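PDB 6CT6: lactate dehydrogenase from Eimeria maxima, which probably catalyses the NADH-dependent interconversion of pyruvate and lactate, and binds the cofactor together with the substrate-like inhibitor oxamate. Local coordinates for residues V80-A85 with L252-Y257; V106-M111 with V138-E143; N124-N129 with K291-I296. One frame throughout, in Å; residues are numbered along the deposited sequence.

Interaction 1: residues V80-A85 with L252-Y257; sequences VVIITA and LMAESY. With NAI (1,4-dihydronicotinamide adenine dinucleotide), chain D.
Strand 80-83, which carries Val80 and Ile82, runs nearly antiparallel to the helical segment 252-257, at 165° between their directions, with the axes 9.9 Å apart. The two backbones come nearest where the CA atoms of Val80 and Ala254 lie 6.9 Å apart, a spacing consistent with the small side chain of Ala254. Its CB points at the strand and meets the ends of two residues on the same strand face: Val80 CG1 at 4.0 Å and Ile82 CD1 at 4.1 Å. The second branch of Val80, anti to the carbonyl carbon, reaches the ring of Tyr257, with CG2 3.7 Å from CD2; the valine and tyrosine side chains pass alongside each other, heading opposite ways. The contact is buried and apolar, without hydrogen bonds. Beyond the strand, Thr84 and Ala85 enter the NADH pocket, where Ala85 CB lies 3.5 Å from C4A of the adenine. A C-terminal-domain helix thus packs on a central strand of the NAD-binding Rossmann sheet, hydrogen-bonded to strands 11-15 and 126-129; Ile82 also touches Met24 of helix 19-31. Helix 244-259 also packs on strand 126-129, Ala254 touching Ile128, and on strand 263-272, Met253 touching Phe265.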
loop_
_atom_site.group_PDB
_atom_site.type_symbol
_atom_site.label_atom_id
_atom_site.label_comp_id
_atom_site.label_asym_id
_atom_site.label_seq_id
_atom_site.Cartn_x
_atom_site.Cartn_y
_atom_site.Cartn_z
ATOM N N VAL B 80 8.503 14.523 11.692
ATOM C CA VAL B 80 7.750 13.435 12.304
ATOM C C VAL B 80 8.549 12.151 12.135
ATOM O O VAL B 80 9.179 11.931 11.096
ATOM C CB VAL B 80 6.344 13.294 11.680
ATOM C CG1 VAL B 80 5.610 12.091 12.257
ATOM C CG2 VAL B 80 5.530 14.563 11.897
ATOM N N VAL B 81 8.524 11.302 13.162
ATOM C CA VAL B 81 9.138 9.979 13.123
ATOM C C VAL B 81 8.055 8.964 13.469
ATOM O O VAL B 81 7.396 9.087 14.510
ATOM C CB VAL B 81 10.325 9.862 14.096
ATOM C CG1 VAL B 81 10.944 8.468 14.029
ATOM C CG2 VAL B 81 11.387 10.920 13.801
ATOM N N ILE B 82 7.867 7.972 12.601
ATOM C CA ILE B 82 6.926 6.879 12.843
ATOM C C ILE B 82 7.725 5.582 12.895
ATOM O O ILE B 82 8.411 5.229 11.927
ATOM C CB ILE B 82 5.824 6.809 11.773
ATOM C CG1 ILE B 82 5.213 8.196 11.527
ATOM C CG2 ILE B 82 4.736 5.847 12.223
ATOM C CD1 ILE B 82 4.165 8.236 10.416
ATOM N N ILE B 83 7.623 4.865 14.015
ATOM C CA ILE B 83 8.502 3.740 14.330
ATOM C C ILE B 83 7.741 2.436 14.134
ATOM O O ILE B 83 6.722 2.194 14.795
ATOM C CB ILE B 83 9.041 3.824 15.767
ATOM C CG1 ILE B 83 9.857 5.098 15.973
ATOM C CG2 ILE B 83 9.907 2.601 16.091
ATOM C CD1 ILE B 83 10.061 5.456 17.436
ATOM N N THR B 84 8.253 1.584 13.247
ATOM C CA THR B 84 7.810 0.200 13.146
ATOM C C THR B 84 8.972 -0.778 13.296
ATOM O O THR B 84 8.815 -1.967 12.997
ATOM C CB THR B 84 7.088 -0.034 11.814
ATOM O OG1 THR B 84 7.963 0.264 10.722
ATOM C CG2 THR B 84 5.826 0.821 11.713
ATOM N N ALA B 85 10.130 -0.302 13.751
ATOM C CA ALA B 85 11.316 -1.142 13.860
ATOM C C ALA B 85 11.097 -2.291 14.837
ATOM O O ALA B 85 10.416 -2.145 15.855
ATOM C CB ALA B 85 12.509 -0.299 14.314
ATOM N N LEU B 252 -2.678 9.357 9.508
ATOM C CA LEU B 252 -3.664 10.384 9.835
ATOM C C LEU B 252 -3.271 11.132 11.100
ATOM O O LEU B 252 -3.469 12.350 11.193
ATOM C CB LEU B 252 -5.059 9.766 9.979
ATOM C CG LEU B 252 -5.699 9.226 8.694
ATOM C CD1 LEU B 252 -7.119 8.735 8.954
ATOM C CD2 LEU B 252 -5.696 10.278 7.586
ATOM N N MET B 253 -2.697 10.428 12.079
ATOM C CA MET B 253 -2.203 11.097 13.280
ATOM C C MET B 253 -1.081 12.066 12.931
ATOM O O MET B 253 -1.066 13.213 13.393
ATOM C CB MET B 253 -1.723 10.061 14.297
ATOM C CG MET B 253 -2.824 9.153 14.833
ATOM S SD MET B 253 -2.187 7.683 15.683
ATOM C CE MET B 253 -1.285 8.432 17.037
ATOM N N ALA B 254 -0.134 11.621 12.099
ATOM C CA ALA B 254 0.960 12.491 11.678
ATOM C C ALA B 254 0.437 13.695 10.907
ATOM O O ALA B 254 0.960 14.806 11.045
ATOM C CB ALA B 254 1.949 11.703 10.823
ATOM N N GLU B 255 -0.585 13.487 10.075
ATOM C CA GLU B 255 -1.160 14.590 9.313
ATOM C C GLU B 255 -1.797 15.615 10.239
ATOM O O GLU B 255 -1.702 16.824 10.002
ATOM C CB GLU B 255 -2.189 14.050 8.321
ATOM C CG GLU B 255 -2.818 15.101 7.430
ATOM C CD GLU B 255 -3.914 14.531 6.556
ATOM O OE1 GLU B 255 -4.822 13.865 7.100
ATOM O OE2 GLU B 255 -3.864 14.738 5.328
ATOM N N SER B 256 -2.453 15.146 11.300
ATOM C CA SER B 256 -3.067 16.054 12.259
ATOM C C SER B 256 -2.018 16.935 12.927
ATOM O O SER B 256 -2.254 18.126 13.159
ATOM C CB SER B 256 -3.852 15.251 13.300
ATOM O OG SER B 256 -4.751 16.078 14.021
ATOM N N TYR B 257 -0.848 16.371 13.231
ATOM C CA TYR B 257 0.242 17.173 13.780
ATOM C C TYR B 257 0.774 18.160 12.749
ATOM O O TYR B 257 0.978 19.343 13.052
ATOM C CB TYR B 257 1.377 16.269 14.265
ATOM C CG TYR B 257 2.617 17.052 14.634
ATOM C CD1 TYR B 257 2.718 17.685 15.863
ATOM C CD2 TYR B 257 3.671 17.182 13.742
ATOM C CE1 TYR B 257 3.838 18.416 16.202
ATOM C CE2 TYR B 257 4.798 17.912 14.072
ATOM C CZ TYR B 257 4.873 18.527 15.305
ATOM O OH TYR B 257 5.989 19.254 15.643
HETATM P PA NAI D . 8.003 -5.942 9.505
HETATM O O1A NAI D . 8.868 -7.074 10.014
HETATM O O2A NAI D . 7.396 -6.030 8.125
HETATM O O5B NAI D . 8.887 -4.602 9.576
HETATM C C5B NAI D . 9.755 -4.356 10.679
HETATM C C4B NAI D . 11.036 -3.749 10.132
HETATM O O4B NAI D . 11.833 -3.172 11.169
HETATM C C3B NAI D . 11.911 -4.789 9.439
HETATM O O3B NAI D . 12.067 -4.437 8.063
HETATM C C2B NAI D . 13.235 -4.739 10.178
HETATM O O2B NAI D . 14.361 -4.919 9.317
HETATM C C1B NAI D . 13.185 -3.337 10.756
HETATM N N9A NAI D . 14.134 -3.071 11.859
HETATM C C8A NAI D . 14.650 -3.916 12.775
HETATM N N7A NAI D . 15.493 -3.244 13.606
HETATM C C5A NAI D . 15.520 -1.957 13.212
HETATM C C6A NAI D . 16.185 -0.707 13.630
HETATM N N6A NAI D . 17.031 -0.687 14.681
HETATM N N1A NAI D . 15.920 0.419 12.929
HETATM C C2A NAI D . 15.079 0.429 11.877
HETATM N N3A NAI D . 14.445 -0.670 11.446
HETATM C C4A NAI D . 14.624 -1.859 12.060
HETATM O O3 NAI D . 6.834 -5.677 10.589
HETATM P PN NAI D . 5.498 -4.801 10.335
HETATM O O1N NAI D . 4.434 -5.703 9.756
HETATM O O2N NAI D . 5.875 -3.523 9.622
HETATM O O5D NAI D . 5.077 -4.457 11.851
HETATM C C5D NAI D . 5.941 -3.650 12.643
HETATM C C4D NAI D . 5.474 -3.570 14.090
HETATM O O4D NAI D . 4.163 -2.997 14.183
HETATM C C3D NAI D . 5.397 -4.950 14.726
HETATM O O3D NAI D . 5.956 -4.884 16.039
HETATM C C2D NAI D . 3.915 -5.240 14.788
HETATM O O2D NAI D . 3.561 -6.152 15.828
HETATM C C1D NAI D . 3.374 -3.840 15.027
HETATM N N1N NAI D . 1.938 -3.642 14.794
HETATM C C2N NAI D . 1.351 -2.766 15.611
HETATM C C3N NAI D . 0.014 -2.449 15.523
HETATM C C7N NAI D . -0.530 -1.456 16.507
HETATM O O7N NAI D . 0.253 -0.783 17.161
HETATM N N7N NAI D . -1.841 -1.335 16.664
HETATM C C4N NAI D . -0.867 -3.082 14.479
HETATM C C5N NAI D . -0.120 -4.020 13.646
HETATM C C6N NAI D . 1.244 -4.255 13.827
#

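Interaction 2: residues V106-M111 with V138-E143; sequences VNIKIM and VAAVQE. With NAI (1,4-dihydronicotinamide adenine dinucleotide), chain D.
Ala140 receives the end of Ile108 and the base of Met111, so that one methyl of helix 134-145 is met by two side chains one helical turn apart on helix 104-121. The closer approach is that of Ile108 CD1, 3.4 Å from Ala140 CB and tighter than usual for two carbons. Although the side chain of Ile108 does not leave the backbone in the direction of its partner, CG1 lies anti to the backbone N (chi1 -171°) and chi2 of 86° brings CD1 across to the alanine. Met111 starts toward the other helix, its CB 3.9 Å from Ala140 CB; the chain then folds back at its second and third torsions, carrying CE off from helix 134-145. In that bend the sulfur passes the branch of Val141 nearest to it, SD lying 3.5 Å from CG2. The same valine methyl also touches Met111 CB at 3.8 Å.

The axes of segments 106-111 and 138-143 approach to 8.8 Å, at a crossing angle of -33°, and the CA atoms of Met111 and Val141 to 5.2 Å. These roughly parallel helices, before and after strand 126-129 in the chain, pack side by side in the NAD-binding domain. Further out, Met111 touches Thr131 and Met137, and Val141 rests on Ile152 of strand 152-155. On another side of helix 104-121, Ile110 CG2 lies 3.6 Å from the adenine amino nitrogen N6A of NADH. With no hydrogen bond or charge pair between the segments, their association rests on buried van der Waals contact among aliphatic groups and one thioether, and depends on shape rather than polar pairing.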
loop_
_atom_site.group_PDB
_atom_site.type_symbol
_atom_site.label_atom_id
_atom_site.label_comp_id
_atom_site.label_asym_id
_atom_site.label_seq_id
_atom_site.Cartn_x
_atom_site.Cartn_y
_atom_site.Cartn_z
ATOM N N VAL B 106 13.872 -8.531 22.889
ATOM C CA VAL B 106 14.671 -8.101 21.748
ATOM C C VAL B 106 14.296 -6.685 21.337
ATOM O O VAL B 106 15.158 -5.818 21.151
ATOM C CB VAL B 106 14.486 -9.091 20.582
ATOM C CG1 VAL B 106 15.334 -8.682 19.384
ATOM C CG2 VAL B 106 14.822 -10.503 21.031
ATOM N N ASN B 107 12.998 -6.428 21.203
ATOM C CA ASN B 107 12.545 -5.166 20.640
ATOM C C ASN B 107 12.668 -4.012 21.627
ATOM O O ASN B 107 12.761 -2.859 21.196
ATOM C CB ASN B 107 11.108 -5.332 20.143
ATOM C CG ASN B 107 11.034 -6.176 18.878
ATOM O OD1 ASN B 107 11.946 -6.140 18.050
ATOM N ND2 ASN B 107 9.968 -6.953 18.734
ATOM N N ILE B 108 12.704 -4.286 22.935
ATOM C CA ILE B 108 12.966 -3.217 23.895
ATOM C C ILE B 108 14.335 -2.599 23.633
ATOM O O ILE B 108 14.516 -1.383 23.755
ATOM C CB ILE B 108 12.842 -3.734 25.343
ATOM C CG1 ILE B 108 12.896 -2.566 26.333
ATOM C CG2 ILE B 108 13.928 -4.748 25.672
ATOM C CD1 ILE B 108 11.552 -1.930 26.577
ATOM N N LYS B 109 15.320 -3.422 23.261
ATOM C CA LYS B 109 16.656 -2.893 23.000
ATOM C C LYS B 109 16.693 -2.113 21.692
ATOM O O LYS B 109 17.410 -1.113 21.582
ATOM C CB LYS B 109 17.686 -4.026 22.983
ATOM C CG LYS B 109 17.869 -4.700 24.334
ATOM C CD LYS B 109 19.208 -5.417 24.438
ATOM C CE LYS B 109 19.348 -6.121 25.779
ATOM N NZ LYS B 109 19.249 -5.187 26.936
ATOM N N ILE B 110 15.929 -2.553 20.690
ATOM C CA ILE B 110 15.837 -1.798 19.443
ATOM C C ILE B 110 15.198 -0.439 19.696
ATOM O O ILE B 110 15.658 0.586 19.180
ATOM C CB ILE B 110 15.060 -2.608 18.387
ATOM C CG1 ILE B 110 15.879 -3.828 17.961
ATOM C CG2 ILE B 110 14.720 -1.741 17.173
ATOM C CD1 ILE B 110 15.112 -4.832 17.119
ATOM N N MET B 111 14.131 -0.407 20.498
ATOM C CA MET B 111 13.480 0.860 20.818
ATOM C C MET B 111 14.450 1.845 21.456
ATOM O O MET B 111 14.318 3.058 21.262
ATOM C CB MET B 111 12.295 0.621 21.754
ATOM C CG MET B 111 11.127 -0.124 21.126
ATOM S SD MET B 111 10.390 0.706 19.698
ATOM C CE MET B 111 11.277 -0.049 18.336
ATOM N N VAL B 138 6.467 2.330 23.542
ATOM C CA VAL B 138 6.474 3.785 23.417
ATOM C C VAL B 138 7.226 4.409 24.585
ATOM O O VAL B 138 7.969 5.384 24.417
ATOM C CB VAL B 138 5.036 4.333 23.294
ATOM C CG1 VAL B 138 4.181 3.961 24.504
ATOM C CG2 VAL B 138 5.052 5.850 23.103
ATOM N N ALA B 139 7.064 3.849 25.786
ATOM C CA ALA B 139 7.794 4.362 26.942
ATOM C C ALA B 139 9.295 4.157 26.781
ATOM O O ALA B 139 10.090 5.046 27.111
ATOM C CB ALA B 139 7.296 3.689 28.221
ATOM N N ALA B 140 9.706 2.989 26.279
ATOM C CA ALA B 140 11.127 2.730 26.073
ATOM C C ALA B 140 11.746 3.764 25.140
ATOM O O ALA B 140 12.847 4.267 25.399
ATOM C CB ALA B 140 11.325 1.321 25.518
ATOM N N VAL B 141 11.056 4.095 24.048
ATOM C CA VAL B 141 11.543 5.131 23.139
ATOM C C VAL B 141 11.662 6.461 23.871
ATOM O O VAL B 141 12.694 7.140 23.798
ATOM C CB VAL B 141 10.617 5.247 21.914
ATOM C CG1 VAL B 141 11.073 6.380 20.998
ATOM C CG2 VAL B 141 10.577 3.932 21.149
ATOM N N GLN B 142 10.606 6.857 24.584
ATOM C CA GLN B 142 10.601 8.155 25.255
ATOM C C GLN B 142 11.800 8.298 26.182
ATOM O O GLN B 142 12.516 9.306 26.144
ATOM C CB GLN B 142 9.297 8.335 26.038
ATOM C CG GLN B 142 9.081 9.747 26.587
ATOM C CD GLN B 142 9.973 10.068 27.772
ATOM O OE1 GLN B 142 10.146 9.250 28.674
ATOM N NE2 GLN B 142 10.560 11.259 27.764
ATOM N N GLU B 143 12.029 7.295 27.031
ATOM C CA GLU B 143 13.104 7.385 28.011
ATOM C C GLU B 143 14.460 7.520 27.333
ATOM O O GLU B 143 15.299 8.321 27.762
ATOM C CB GLU B 143 13.065 6.162 28.925
ATOM C CG GLU B 143 11.794 6.088 29.755
ATOM C CD GLU B 143 11.507 4.699 30.290
ATOM O OE1 GLU B 143 12.313 3.780 30.034
ATOM O OE2 GLU B 143 10.469 4.526 30.963
HETATM P PA NAI D . 8.003 -5.942 9.505
HETATM O O1A NAI D . 8.868 -7.074 10.014
HETATM O O2A NAI D . 7.396 -6.030 8.125
HETATM O O5B NAI D . 8.887 -4.602 9.576
HETATM C C5B NAI D . 9.755 -4.356 10.679
HETATM C C4B NAI D . 11.036 -3.749 10.132
HETATM O O4B NAI D . 11.833 -3.172 11.169
HETATM C C3B NAI D . 11.911 -4.789 9.439
HETATM O O3B NAI D . 12.067 -4.437 8.063
HETATM C C2B NAI D . 13.235 -4.739 10.178
HETATM O O2B NAI D . 14.361 -4.919 9.317
HETATM C C1B NAI D . 13.185 -3.337 10.756
HETATM N N9A NAI D . 14.134 -3.071 11.859
HETATM C C8A NAI D . 14.650 -3.916 12.775
HETATM N N7A NAI D . 15.493 -3.244 13.606
HETATM C C5A NAI D . 15.520 -1.957 13.212
HETATM C C6A NAI D . 16.185 -0.707 13.630
HETATM N N6A NAI D . 17.031 -0.687 14.681
HETATM N N1A NAI D . 15.920 0.419 12.929
HETATM C C2A NAI D . 15.079 0.429 11.877
HETATM N N3A NAI D . 14.445 -0.670 11.446
HETATM C C4A NAI D . 14.624 -1.859 12.060
HETATM O O3 NAI D . 6.834 -5.677 10.589
HETATM P PN NAI D . 5.498 -4.801 10.335
HETATM O O1N NAI D . 4.434 -5.703 9.756
HETATM O O2N NAI D . 5.875 -3.523 9.622
HETATM O O5D NAI D . 5.077 -4.457 11.851
HETATM C C5D NAI D . 5.941 -3.650 12.643
HETATM C C4D NAI D . 5.474 -3.570 14.090
HETATM O O4D NAI D . 4.163 -2.997 14.183
HETATM C C3D NAI D . 5.397 -4.950 14.726
HETATM O O3D NAI D . 5.956 -4.884 16.039
HETATM C C2D NAI D . 3.915 -5.240 14.788
HETATM O O2D NAI D . 3.561 -6.152 15.828
HETATM C C1D NAI D . 3.374 -3.840 15.027
HETATM N N1N NAI D . 1.938 -3.642 14.794
HETATM C C2N NAI D . 1.351 -2.766 15.611
HETATM C C3N NAI D . 0.014 -2.449 15.523
HETATM C C7N NAI D . -0.530 -1.456 16.507
HETATM O O7N NAI D . 0.253 -0.783 17.161
HETATM N N7N NAI D . -1.841 -1.335 16.664
HETATM C C4N NAI D . -0.867 -3.082 14.479
HETATM C C5N NAI D . -0.120 -4.020 13.646
HETATM C C6N NAI D . 1.244 -4.255 13.827
#

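Interaction 3: residues N124-N129 with K291-I296; sequences NAFIIN and KGIEQI
Phe126 turns its CG anti to the backbone N (chi1 -175°), and the ring extends from strand 126-129 to the chain at Gly292 and Ile293. Ile293 answers with a bend at its second torsion (chi2 -61°), which brings its CD1 nearer to the ring than the start of the side chain would suggest. This methyl sits at the ring edge, close to the ring plane and 4.0 Å from Phe126 CZ, and the two side chains cross at about a right angle. Alongside it, Phe126 CE1 lies 3.7 Å from the CA of Gly292, in an oblique approach to bare backbone. Gly292 adopts backbone angles that by themselves call for glycine, since a side chain would collide with the carbonyl oxygen of Lys291.

Just beside this contact the turn is tied by Glu294. Its OE2 accepts the backbone N-H of Lys291 at 3.1 Å through the anti lone pair, with an angle of 164°, and forms a salt bridge with Lys291 NZ, the hydrogen bond within it being weak; OE1 pairs with Lys262. A classic beta bulge places Glu294 and Gln295 together opposite Ile287 of strand 281-289. A strand of the NAD-binding domain thus meets the corner before strand 294-296 of the C-terminal domain, both strands belonging to one mixed sheet. The ring of Phe126 also stacks with Tyr257 of helix 244-259 and touches Ile288, while Ile293 packs on Cys153 of strand 152-155 and on Cys286 and Ile288 of strand 281-289.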
loop_
_atom_site.group_PDB
_atom_site.type_symbol
_atom_site.label_atom_id
_atom_site.label_comp_id
_atom_site.label_asym_id
_atom_site.label_seq_id
_atom_site.Cartn_x
_atom_site.Cartn_y
_atom_site.Cartn_z
ATOM N N ASN B 124 13.414 17.424 18.254
ATOM C CA ASN B 124 12.218 18.260 18.239
ATOM C C ASN B 124 11.085 17.660 17.413
ATOM O O ASN B 124 10.055 18.318 17.223
ATOM C CB ASN B 124 12.559 19.654 17.711
ATOM C CG ASN B 124 13.565 20.379 18.585
ATOM O OD1 ASN B 124 13.559 20.234 19.807
ATOM N ND2 ASN B 124 14.435 21.166 17.962
ATOM N N ALA B 125 11.246 16.437 16.919
ATOM C CA ALA B 125 10.225 15.807 16.099
ATOM C C ALA B 125 9.065 15.301 16.953
ATOM O O ALA B 125 9.200 15.042 18.152
ATOM C CB ALA B 125 10.822 14.648 15.300
ATOM N N PHE B 126 7.907 15.173 16.309
ATOM C CA PHE B 126 6.763 14.464 16.873
ATOM C C PHE B 126 6.910 12.981 16.552
ATOM O O PHE B 126 7.140 12.619 15.394
ATOM C CB PHE B 126 5.463 15.024 16.291
ATOM C CG PHE B 126 4.217 14.439 16.895
ATOM C CD1 PHE B 126 3.850 14.741 18.197
ATOM C CD2 PHE B 126 3.396 13.607 16.150
ATOM C CE1 PHE B 126 2.698 14.210 18.748
ATOM C CE2 PHE B 126 2.242 13.074 16.695
ATOM C CZ PHE B 126 1.892 13.375 17.994
ATOM N N ILE B 127 6.780 12.128 17.569
ATOM C CA ILE B 127 7.115 10.710 17.452
ATOM C C ILE B 127 5.861 9.869 17.653
ATOM O O ILE B 127 5.150 10.027 18.652
ATOM C CB ILE B 127 8.207 10.305 18.460
ATOM C CG1 ILE B 127 9.474 11.123 18.214
ATOM C CG2 ILE B 127 8.538 8.821 18.345
ATOM C CD1 ILE B 127 9.777 12.079 19.327
ATOM N N ILE B 128 5.608 8.967 16.708
ATOM C CA ILE B 128 4.516 7.999 16.783
ATOM C C ILE B 128 5.136 6.607 16.752
ATOM O O ILE B 128 5.809 6.249 15.778
ATOM C CB ILE B 128 3.522 8.159 15.621
ATOM C CG1 ILE B 128 2.927 9.571 15.580
ATOM C CG2 ILE B 128 2.417 7.105 15.722
ATOM C CD1 ILE B 128 2.274 9.909 14.243
ATOM N N ASN B 129 4.893 5.813 17.791
ATOM C CA ASN B 129 5.359 4.432 17.803
ATOM C C ASN B 129 4.230 3.482 17.436
ATOM O O ASN B 129 3.067 3.715 17.778
ATOM C CB ASN B 129 5.927 4.023 19.161
ATOM C CG ASN B 129 6.465 2.604 19.148
ATOM O OD1 ASN B 129 7.450 2.317 18.469
ATOM N ND2 ASN B 129 5.807 1.705 19.876
ATOM N N LYS B 291 0.973 21.523 18.253
ATOM C CA LYS B 291 1.736 21.482 19.494
ATOM C C LYS B 291 1.807 20.077 20.083
ATOM O O LYS B 291 2.068 19.926 21.281
ATOM C CB LYS B 291 1.137 22.452 20.515
ATOM C CG LYS B 291 1.161 23.916 20.084
ATOM C CD LYS B 291 0.527 24.837 21.124
ATOM C CE LYS B 291 -0.959 24.565 21.336
ATOM N NZ LYS B 291 -1.791 24.766 20.119
ATOM N N GLY B 292 1.582 19.046 19.267
ATOM C CA GLY B 292 1.665 17.675 19.735
ATOM C C GLY B 292 0.377 17.180 20.358
ATOM O O GLY B 292 -0.711 17.464 19.851
ATOM N N ILE B 293 0.486 16.427 21.451
ATOM C CA ILE B 293 -0.682 15.992 22.215
ATOM C C ILE B 293 -1.194 17.224 22.958
ATOM O O ILE B 293 -0.667 17.588 24.009
ATOM C CB ILE B 293 -0.352 14.850 23.182
ATOM C CG1 ILE B 293 0.435 13.725 22.492
ATOM C CG2 ILE B 293 -1.630 14.292 23.797
ATOM C CD1 ILE B 293 -0.281 13.045 21.337
ATOM N N GLU B 294 -2.221 17.872 22.414
ATOM C CA GLU B 294 -2.666 19.153 22.952
ATOM C C GLU B 294 -3.667 19.004 24.084
ATOM O O GLU B 294 -3.735 19.878 24.956
ATOM C CB GLU B 294 -3.267 20.006 21.831
ATOM C CG GLU B 294 -2.233 20.432 20.807
ATOM C CD GLU B 294 -2.794 21.340 19.736
ATOM O OE1 GLU B 294 -4.019 21.577 19.729
ATOM O OE2 GLU B 294 -2.001 21.820 18.898
ATOM N N GLN B 295 -4.438 17.922 24.095
ATOM C CA GLN B 295 -5.405 17.676 25.151
ATOM C C GLN B 295 -5.544 16.179 25.354
ATOM O O GLN B 295 -5.583 15.416 24.386
ATOM C CB GLN B 295 -6.788 18.251 24.825
ATOM C CG GLN B 295 -6.832 19.728 24.521
ATOM C CD GLN B 295 -8.249 20.192 24.250
ATOM O OE1 GLN B 295 -9.173 19.852 24.987
ATOM N NE2 GLN B 295 -8.431 20.944 23.173
ATOM N N ILE B 296 -5.621 15.771 26.615
ATOM C CA ILE B 296 -6.026 14.423 26.984
ATOM C C ILE B 296 -7.418 14.519 27.586
ATOM O O ILE B 296 -7.636 15.260 28.552
ATOM C CB ILE B 296 -5.029 13.779 27.964
ATOM C CG1 ILE B 296 -3.682 13.569 27.269
ATOM C CG2 ILE B 296 -5.567 12.446 28.475
ATOM C CD1 ILE B 296 -2.535 13.348 28.219
#

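In the fold
Along the chain, interaction 2 is nested inside the loop closed by interaction 1, whereas interaction 3 crosses both. Interactions 1 and 3 have centres about 9 Å apart and share the mixed sheet, where strands 80-83 and 126-129 are neighbours; each joins the NAD-binding region to the C-terminal region. Interaction 2, about 16 Å from the centre of interaction 1 and 17 Å from that of interaction 3, stays within the NAD-binding region. Its helices 104-121 and 134-145 come directly before and after strand 126-129, and Met111 packs on Ile83 and Ala85. Interactions 1 and 2 both touch NADH, linking the cofactor to the sheet that spans the two regions.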